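Local coordinates for PadR family transcriptional regulator (Streptococcus pneumoniae, PDB 5ZQH), which probably binds DNA through a winged helix-turn-helix domain and regulates transcription as a dimeric member of the PadR family, at residues Q19-G24 and R70-L75; K53-R58 and S74-G79. One frame throughout, in Å; residues are numbered along the deposited sequence.

Both contacts are made by strand 69-75, the central strand of the small antiparallel sheet in the winged helix-turn-helix domain. Contact 1 joins it to the short strand 22-23 on one side. Contact 2 joins its C-terminal end to the start of strand 57-63 on the other side, and goes on into helix 77-101. Their centres lie about 11 Å apart, and they share Ser74 and Leu75. They also touch directly: Phe73 CD1 of contact 1 lies 3.6 Å from Ile57 CD1 of contact 2. Strands 57-63 and 69-75 form the beta hairpin that makes the wing. Both contacts lie in the probable DNA-binding domain.

Contact 1: residues Q19-G24 and R70-L75; sequences QKERYG and RKYFSL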
loop_
_atom_site.group_PDB
_atom_site.type_symbol
_atom_site.label_atom_id
_atom_site.label_comp_id
_atom_site.label_asym_id
_atom_site.label_seq_id
_atom_site.Cartn_x
_atom_site.Cartn_y
_atom_site.Cartn_z
ATOM N N GLN A 19 10.635 -11.821 13.029
ATOM C CA GLN A 19 12.059 -11.758 13.398
ATOM C C GLN A 19 12.260 -12.077 14.876
ATOM O O GLN A 19 13.087 -12.919 15.236
ATOM C CB GLN A 19 12.638 -10.365 13.133
ATOM C CG GLN A 19 12.606 -9.867 11.694
ATOM C CD GLN A 19 12.988 -8.392 11.582
ATOM O OE1 GLN A 19 13.535 -7.801 12.529
ATOM N NE2 GLN A 19 12.703 -7.790 10.425
ATOM N N LYS A 20 11.497 -11.380 15.719
ATOM C CA LYS A 20 11.549 -11.535 17.167
ATOM C C LYS A 20 10.168 -11.298 17.776
ATOM O O LYS A 20 9.500 -10.301 17.486
ATOM C CB LYS A 20 12.577 -10.576 17.779
ATOM C CG LYS A 20 12.935 -10.884 19.223
ATOM C CD LYS A 20 13.381 -9.627 19.952
ATOM C CE LYS A 20 13.357 -9.812 21.465
ATOM N NZ LYS A 20 11.981 -9.805 22.059
ATOM N N GLU A 21 9.761 -12.249 18.612
ATOM C CA GLU A 21 8.572 -12.176 19.453
ATOM C C GLU A 21 8.596 -10.874 20.274
ATOM O O GLU A 21 9.506 -10.667 21.088
ATOM C CB GLU A 21 8.589 -13.397 20.371
ATOM C CG GLU A 21 7.254 -13.813 20.951
ATOM C CD GLU A 21 7.332 -15.143 21.679
ATOM O OE1 GLU A 21 8.017 -16.067 21.171
ATOM O OE2 GLU A 21 6.707 -15.262 22.763
ATOM N N ARG A 22 7.614 -9.999 20.038
ATOM C CA ARG A 22 7.588 -8.656 20.644
ATOM C C ARG A 22 6.255 -8.292 21.295
ATOM O O ARG A 22 5.196 -8.697 20.808
ATOM C CB ARG A 22 7.924 -7.596 19.591
ATOM C CG ARG A 22 9.411 -7.393 19.349
ATOM C CD ARG A 22 9.664 -6.134 18.533
ATOM N NE ARG A 22 11.075 -5.983 18.185
ATOM C CZ ARG A 22 11.639 -6.402 17.052
ATOM N NH1 ARG A 22 10.927 -7.018 16.110
ATOM N NH2 ARG A 22 12.936 -6.203 16.863
ATOM N N TYR A 23 6.315 -7.518 22.383
ATOM C CA TYR A 23 5.108 -6.926 22.978
ATOM C C TYR A 23 4.834 -5.506 22.456
ATOM O O TYR A 23 5.720 -4.871 21.877
ATOM C CB TYR A 23 5.089 -7.023 24.522
ATOM C CG TYR A 23 6.125 -6.234 25.300
ATOM C CD1 TYR A 23 5.884 -4.912 25.693
ATOM C CD2 TYR A 23 7.329 -6.829 25.696
ATOM C CE1 TYR A 23 6.828 -4.194 26.424
ATOM C CE2 TYR A 23 8.277 -6.123 26.436
ATOM C CZ TYR A 23 8.026 -4.806 26.791
ATOM O OH TYR A 23 8.960 -4.104 27.516
ATOM N N GLY A 24 3.597 -5.042 22.655
ATOM C CA GLY A 24 3.080 -3.773 22.125
ATOM C C GLY A 24 3.961 -2.537 22.218
ATOM O O GLY A 24 4.139 -1.835 21.225
ATOM N N ARG A 70 4.350 -9.137 30.192
ATOM C CA ARG A 70 3.824 -8.416 29.044
ATOM C C ARG A 70 3.234 -9.417 28.057
ATOM O O ARG A 70 3.588 -10.599 28.084
ATOM C CB ARG A 70 4.927 -7.573 28.388
ATOM C CG ARG A 70 5.412 -6.367 29.199
ATOM C CD ARG A 70 4.457 -5.179 29.114
ATOM N NE ARG A 70 4.691 -4.202 30.175
ATOM C CZ ARG A 70 4.176 -4.272 31.405
ATOM N NH1 ARG A 70 3.385 -5.280 31.760
ATOM N NH2 ARG A 70 4.455 -3.330 32.295
ATOM N N LYS A 71 2.324 -8.945 27.210
ATOM C CA LYS A 71 1.713 -9.773 26.177
ATOM C C LYS A 71 2.580 -9.781 24.913
ATOM O O LYS A 71 2.531 -8.847 24.115
ATOM C CB LYS A 71 0.292 -9.288 25.865
ATOM C CG LYS A 71 -0.543 -10.295 25.091
ATOM C CD LYS A 71 -1.692 -9.632 24.349
ATOM C CE LYS A 71 -3.013 -9.805 25.074
ATOM N NZ LYS A 71 -4.131 -9.680 24.098
ATOM N N TYR A 72 3.365 -10.847 24.749
ATOM C CA TYR A 72 4.239 -11.009 23.588
ATOM C C TYR A 72 3.486 -11.565 22.383
ATOM O O TYR A 72 2.779 -12.568 22.484
ATOM C CB TYR A 72 5.425 -11.914 23.925
ATOM C CG TYR A 72 6.559 -11.224 24.641
ATOM C CD1 TYR A 72 6.579 -11.136 26.038
ATOM C CD2 TYR A 72 7.623 -10.668 23.927
ATOM C CE1 TYR A 72 7.627 -10.517 26.708
ATOM C CE2 TYR A 72 8.673 -10.038 24.584
ATOM C CZ TYR A 72 8.670 -9.968 25.976
ATOM O OH TYR A 72 9.706 -9.344 26.634
ATOM N N PHE A 73 3.649 -10.897 21.246
ATOM C CA PHE A 73 3.047 -11.327 19.995
ATOM C C PHE A 73 4.035 -12.136 19.157
ATOM O O PHE A 73 5.181 -11.724 18.961
ATOM C CB PHE A 73 2.517 -10.129 19.199
ATOM C CG PHE A 73 1.452 -9.345 19.914
ATOM C CD1 PHE A 73 0.140 -9.835 20.007
ATOM C CD2 PHE A 73 1.751 -8.110 20.501
ATOM C CE1 PHE A 73 -0.844 -9.113 20.670
ATOM C CE2 PHE A 73 0.766 -7.386 21.163
ATOM C CZ PHE A 73 -0.530 -7.887 21.247
ATOM N N SER A 74 3.578 -13.299 18.697
ATOM C CA SER A 74 4.328 -14.173 17.781
ATOM C C SER A 74 3.425 -14.602 16.620
ATOM O O SER A 74 2.194 -14.642 16.767
ATOM C CB SER A 74 4.860 -15.398 18.522
ATOM O OG SER A 74 3.801 -16.094 19.152
ATOM N N LEU A 75 4.031 -14.924 15.478
ATOM C CA LEU A 75 3.278 -15.312 14.282
ATOM C C LEU A 75 2.601 -16.682 14.380
ATOM O O LEU A 75 3.179 -17.647 14.880
ATOM C CB LEU A 75 4.168 -15.262 13.032
ATOM C CG LEU A 75 4.647 -13.930 12.443
ATOM C CD1 LEU A 75 5.508 -14.222 11.230
ATOM C CD2 LEU A 75 3.505 -13.001 12.054
#
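Tyr23 and Tyr72 meet edge to face where the short strand 22-23 joins strand 69-75 of the wing hairpin. This three-stranded antiparallel sheet belongs to a winged helix-turn-helix fold. The packing is tightest around the Tyr23 ring. Its CD2 edge points at the face of Tyr72, 3.4 Å from Tyr72 CZ, with the ring planes 84° apart. The aliphatic part of Arg70 lies over one face of Tyr23. Arg70 CG sits 3.7 Å from the ring centroid in a CH-pi contact, almost on the ring normal. The Arg70 chain turns at its second torsion (chi2 -79°), which lays CB, CG and CD along the ring. Its guanidinium stands nearly upright to that ring. Tyr23 is also the N-cap residue of helix 24-34, so the ring pair lies where the strand passes into the helix.

Two backbone bonds tie Arg22 to Phe73. Phe73 N donates to Arg22 O at 2.7 Å. The return bond from Arg22 N to Phe73 O is longer, 3.2 Å, and more bent.

The Glu21 end is more loosely packed, and exposed Lys20 borders it on the solvent side. Glu21 CG lies 3.8 Å from Ser74 CB, and the carboxylate makes its salt bridge farther on, with Arg62 of the next strand. Arg62 also makes a cation-pi contact with Tyr72. The Lys20 chain bends back at its end (chi4 -74°). Lys20 NZ thereby donates to Glu21 O at 2.8 Å, close to the Tyr72 ring edge.

Contact 2: residues K53-R58 and S74-G79; sequences KNQWIR and SLMKEG
This contact forms the base of the wing hairpin, where the start of strand 57-63 pairs with the end of strand 69-75. Trp56 O receives the backbone N of Met76 at 2.8 Å. The same oxygen takes a CA-H...O contact from Gly79 CA at 3.2 Å. One carbonyl thus meets both Met76, in the link after strand 69-75, and the first turn of helix 77-101. Gly79, which has no side chain, brings its CA close against this oxygen. Arg58 and Ser74 form a hydrogen-bonded antiparallel pair. Arg58 N donates to Ser74 O at 2.8 Å, and Ser74 N returns a bond to Arg58 O at 3.0 Å.

In this winged helix-turn-helix fold, helix 45-53 leads into the strand through a Schellman motif, with Gln55 at positive phi. Met76 reaches back over this turn: Met76 CB lies 3.2 Å from Gln55 O, and its bend at chi2 (114°) places SD 3.8 Å from Arg58 CB.

On the inner side, Ile57 CG2 packs 3.7 Å from Leu75 CD2. Leu14 of helix 3-19 touches Ile57, and Ile17 touches Leu75. The Trp56 ring is buried between helices 3-19, 45-53 and 77-101. Asn54 ND2 lies above one face, toward the rim. The Glu78 carboxylate stands nearly perpendicular to the indole, and Glu78 OE1 comes within 3.2 Å of Trp56 NE1. Arg58 leads outward to solvent: its CG passes Ser74 OG, and its guanidinium forms a salt bridge with Asp60.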
loop_
_atom_site.group_PDB
_atom_site.type_symbol
_atom_site.label_atom_id
_atom_site.label_comp_id
_atom_site.label_asym_id
_atom_site.label_seq_id
_atom_site.Cartn_x
_atom_site.Cartn_y
_atom_site.Cartn_z
ATOM N N LYS A 53 -7.098 -11.148 16.210
ATOM C CA LYS A 53 -8.466 -11.591 15.917
ATOM C C LYS A 53 -8.542 -12.347 14.578
ATOM O O LYS A 53 -9.275 -13.337 14.463
ATOM C CB LYS A 53 -9.434 -10.387 16.001
ATOM C CG LYS A 53 -10.889 -10.641 15.618
ATOM C CD LYS A 53 -11.161 -10.017 14.257
ATOM C CE LYS A 53 -12.002 -10.909 13.360
ATOM N NZ LYS A 53 -11.845 -10.495 11.936
ATOM N N ASN A 54 -7.760 -11.894 13.593
ATOM C CA ASN A 54 -7.583 -12.595 12.309
ATOM C C ASN A 54 -6.840 -13.933 12.411
ATOM O O ASN A 54 -6.746 -14.667 11.417
ATOM C CB ASN A 54 -6.831 -11.704 11.309
ATOM C CG ASN A 54 -7.698 -10.620 10.697
ATOM O OD1 ASN A 54 -8.926 -10.605 10.850
ATOM N ND2 ASN A 54 -7.050 -9.693 9.990
ATOM N N GLN A 55 -6.304 -14.229 13.600
ATOM C CA GLN A 55 -5.470 -15.412 13.875
ATOM C C GLN A 55 -4.180 -15.445 13.032
ATOM O O GLN A 55 -3.703 -16.512 12.653
ATOM C CB GLN A 55 -6.280 -16.725 13.754
ATOM C CG GLN A 55 -7.312 -16.952 14.854
ATOM C CD GLN A 55 -8.246 -18.121 14.571
ATOM O OE1 GLN A 55 -7.819 -19.193 14.121
ATOM N NE2 GLN A 55 -9.535 -17.924 14.841
ATOM N N TRP A 56 -3.629 -14.264 12.748
ATOM C CA TRP A 56 -2.345 -14.131 12.053
ATOM C C TRP A 56 -1.211 -14.125 13.072
ATOM O O TRP A 56 -0.131 -14.663 12.824
ATOM C CB TRP A 56 -2.309 -12.846 11.221
ATOM C CG TRP A 56 -3.270 -12.788 10.043
ATOM C CD1 TRP A 56 -4.249 -13.693 9.715
ATOM C CD2 TRP A 56 -3.362 -11.737 9.070
ATOM N NE1 TRP A 56 -4.926 -13.279 8.595
ATOM C CE2 TRP A 56 -4.406 -12.082 8.177
ATOM C CE3 TRP A 56 -2.657 -10.543 8.859
ATOM C CZ2 TRP A 56 -4.767 -11.269 7.091
ATOM C CZ3 TRP A 56 -3.016 -9.731 7.773
ATOM C CH2 TRP A 56 -4.059 -10.104 6.903
ATOM N N ILE A 57 -1.467 -13.497 14.218
ATOM C CA ILE A 57 -0.538 -13.481 15.352
ATOM C C ILE A 57 -1.242 -13.961 16.626
ATOM O O ILE A 57 -2.474 -14.023 16.673
ATOM C CB ILE A 57 0.111 -12.084 15.568
ATOM C CG1 ILE A 57 -0.946 -11.030 15.941
ATOM C CG2 ILE A 57 0.933 -11.675 14.347
ATOM C CD1 ILE A 57 -0.391 -9.719 16.462
ATOM N N ARG A 58 -0.461 -14.307 17.645
ATOM C CA ARG A 58 -1.013 -14.654 18.951
ATOM C C ARG A 58 -0.307 -13.923 20.084
ATOM O O ARG A 58 0.913 -13.727 20.041
ATOM C CB ARG A 58 -1.025 -16.174 19.180
ATOM C CG ARG A 58 0.331 -16.870 19.267
ATOM C CD ARG A 58 0.155 -18.379 19.340
ATOM N NE ARG A 58 -0.484 -18.833 20.582
ATOM C CZ ARG A 58 0.051 -19.696 21.452
ATOM N NH1 ARG A 58 1.249 -20.229 21.242
ATOM N NH2 ARG A 58 -0.619 -20.037 22.547
ATOM N N SER A 74 3.578 -13.299 18.697
ATOM C CA SER A 74 4.328 -14.173 17.781
ATOM C C SER A 74 3.425 -14.602 16.620
ATOM O O SER A 74 2.194 -14.642 16.767
ATOM C CB SER A 74 4.860 -15.398 18.522
ATOM O OG SER A 74 3.801 -16.094 19.152
ATOM N N LEU A 75 4.031 -14.924 15.478
ATOM C CA LEU A 75 3.278 -15.312 14.282
ATOM C C LEU A 75 2.601 -16.682 14.380
ATOM O O LEU A 75 3.179 -17.647 14.880
ATOM C CB LEU A 75 4.168 -15.262 13.032
ATOM C CG LEU A 75 4.647 -13.930 12.443
ATOM C CD1 LEU A 75 5.508 -14.222 11.230
ATOM C CD2 LEU A 75 3.505 -13.001 12.054
ATOM N N MET A 76 1.355 -16.731 13.907
ATOM C CA MET A 76 0.608 -17.974 13.718
ATOM C C MET A 76 1.010 -18.524 12.345
ATOM O O MET A 76 1.821 -17.907 11.642
ATOM C CB MET A 76 -0.895 -17.686 13.738
ATOM C CG MET A 76 -1.738 -18.584 14.626
ATOM S SD MET A 76 -2.449 -17.639 15.988
ATOM C CE MET A 76 -3.807 -18.693 16.497
ATOM N N LYS A 77 0.439 -19.671 11.964
ATOM C CA LYS A 77 0.693 -20.274 10.649
ATOM C C LYS A 77 0.268 -19.343 9.505
ATOM O O LYS A 77 1.016 -19.160 8.542
ATOM C CB LYS A 77 0.020 -21.649 10.529
ATOM N N GLU A 78 -0.917 -18.746 9.636
ATOM C CA GLU A 78 -1.426 -17.774 8.668
ATOM C C GLU A 78 -0.589 -16.499 8.554
ATOM O O GLU A 78 -0.411 -15.980 7.454
ATOM C CB GLU A 78 -2.888 -17.436 8.964
ATOM C CG GLU A 78 -3.854 -18.017 7.942
ATOM C CD GLU A 78 -4.240 -17.009 6.873
ATOM O OE1 GLU A 78 -5.121 -16.169 7.167
ATOM O OE2 GLU A 78 -3.678 -17.051 5.749
ATOM N N GLY A 79 -0.068 -16.020 9.682
ATOM C CA GLY A 79 0.744 -14.799 9.732
ATOM C C GLY A 79 2.065 -14.868 8.980
ATOM O O GLY A 79 2.464 -13.891 8.327
#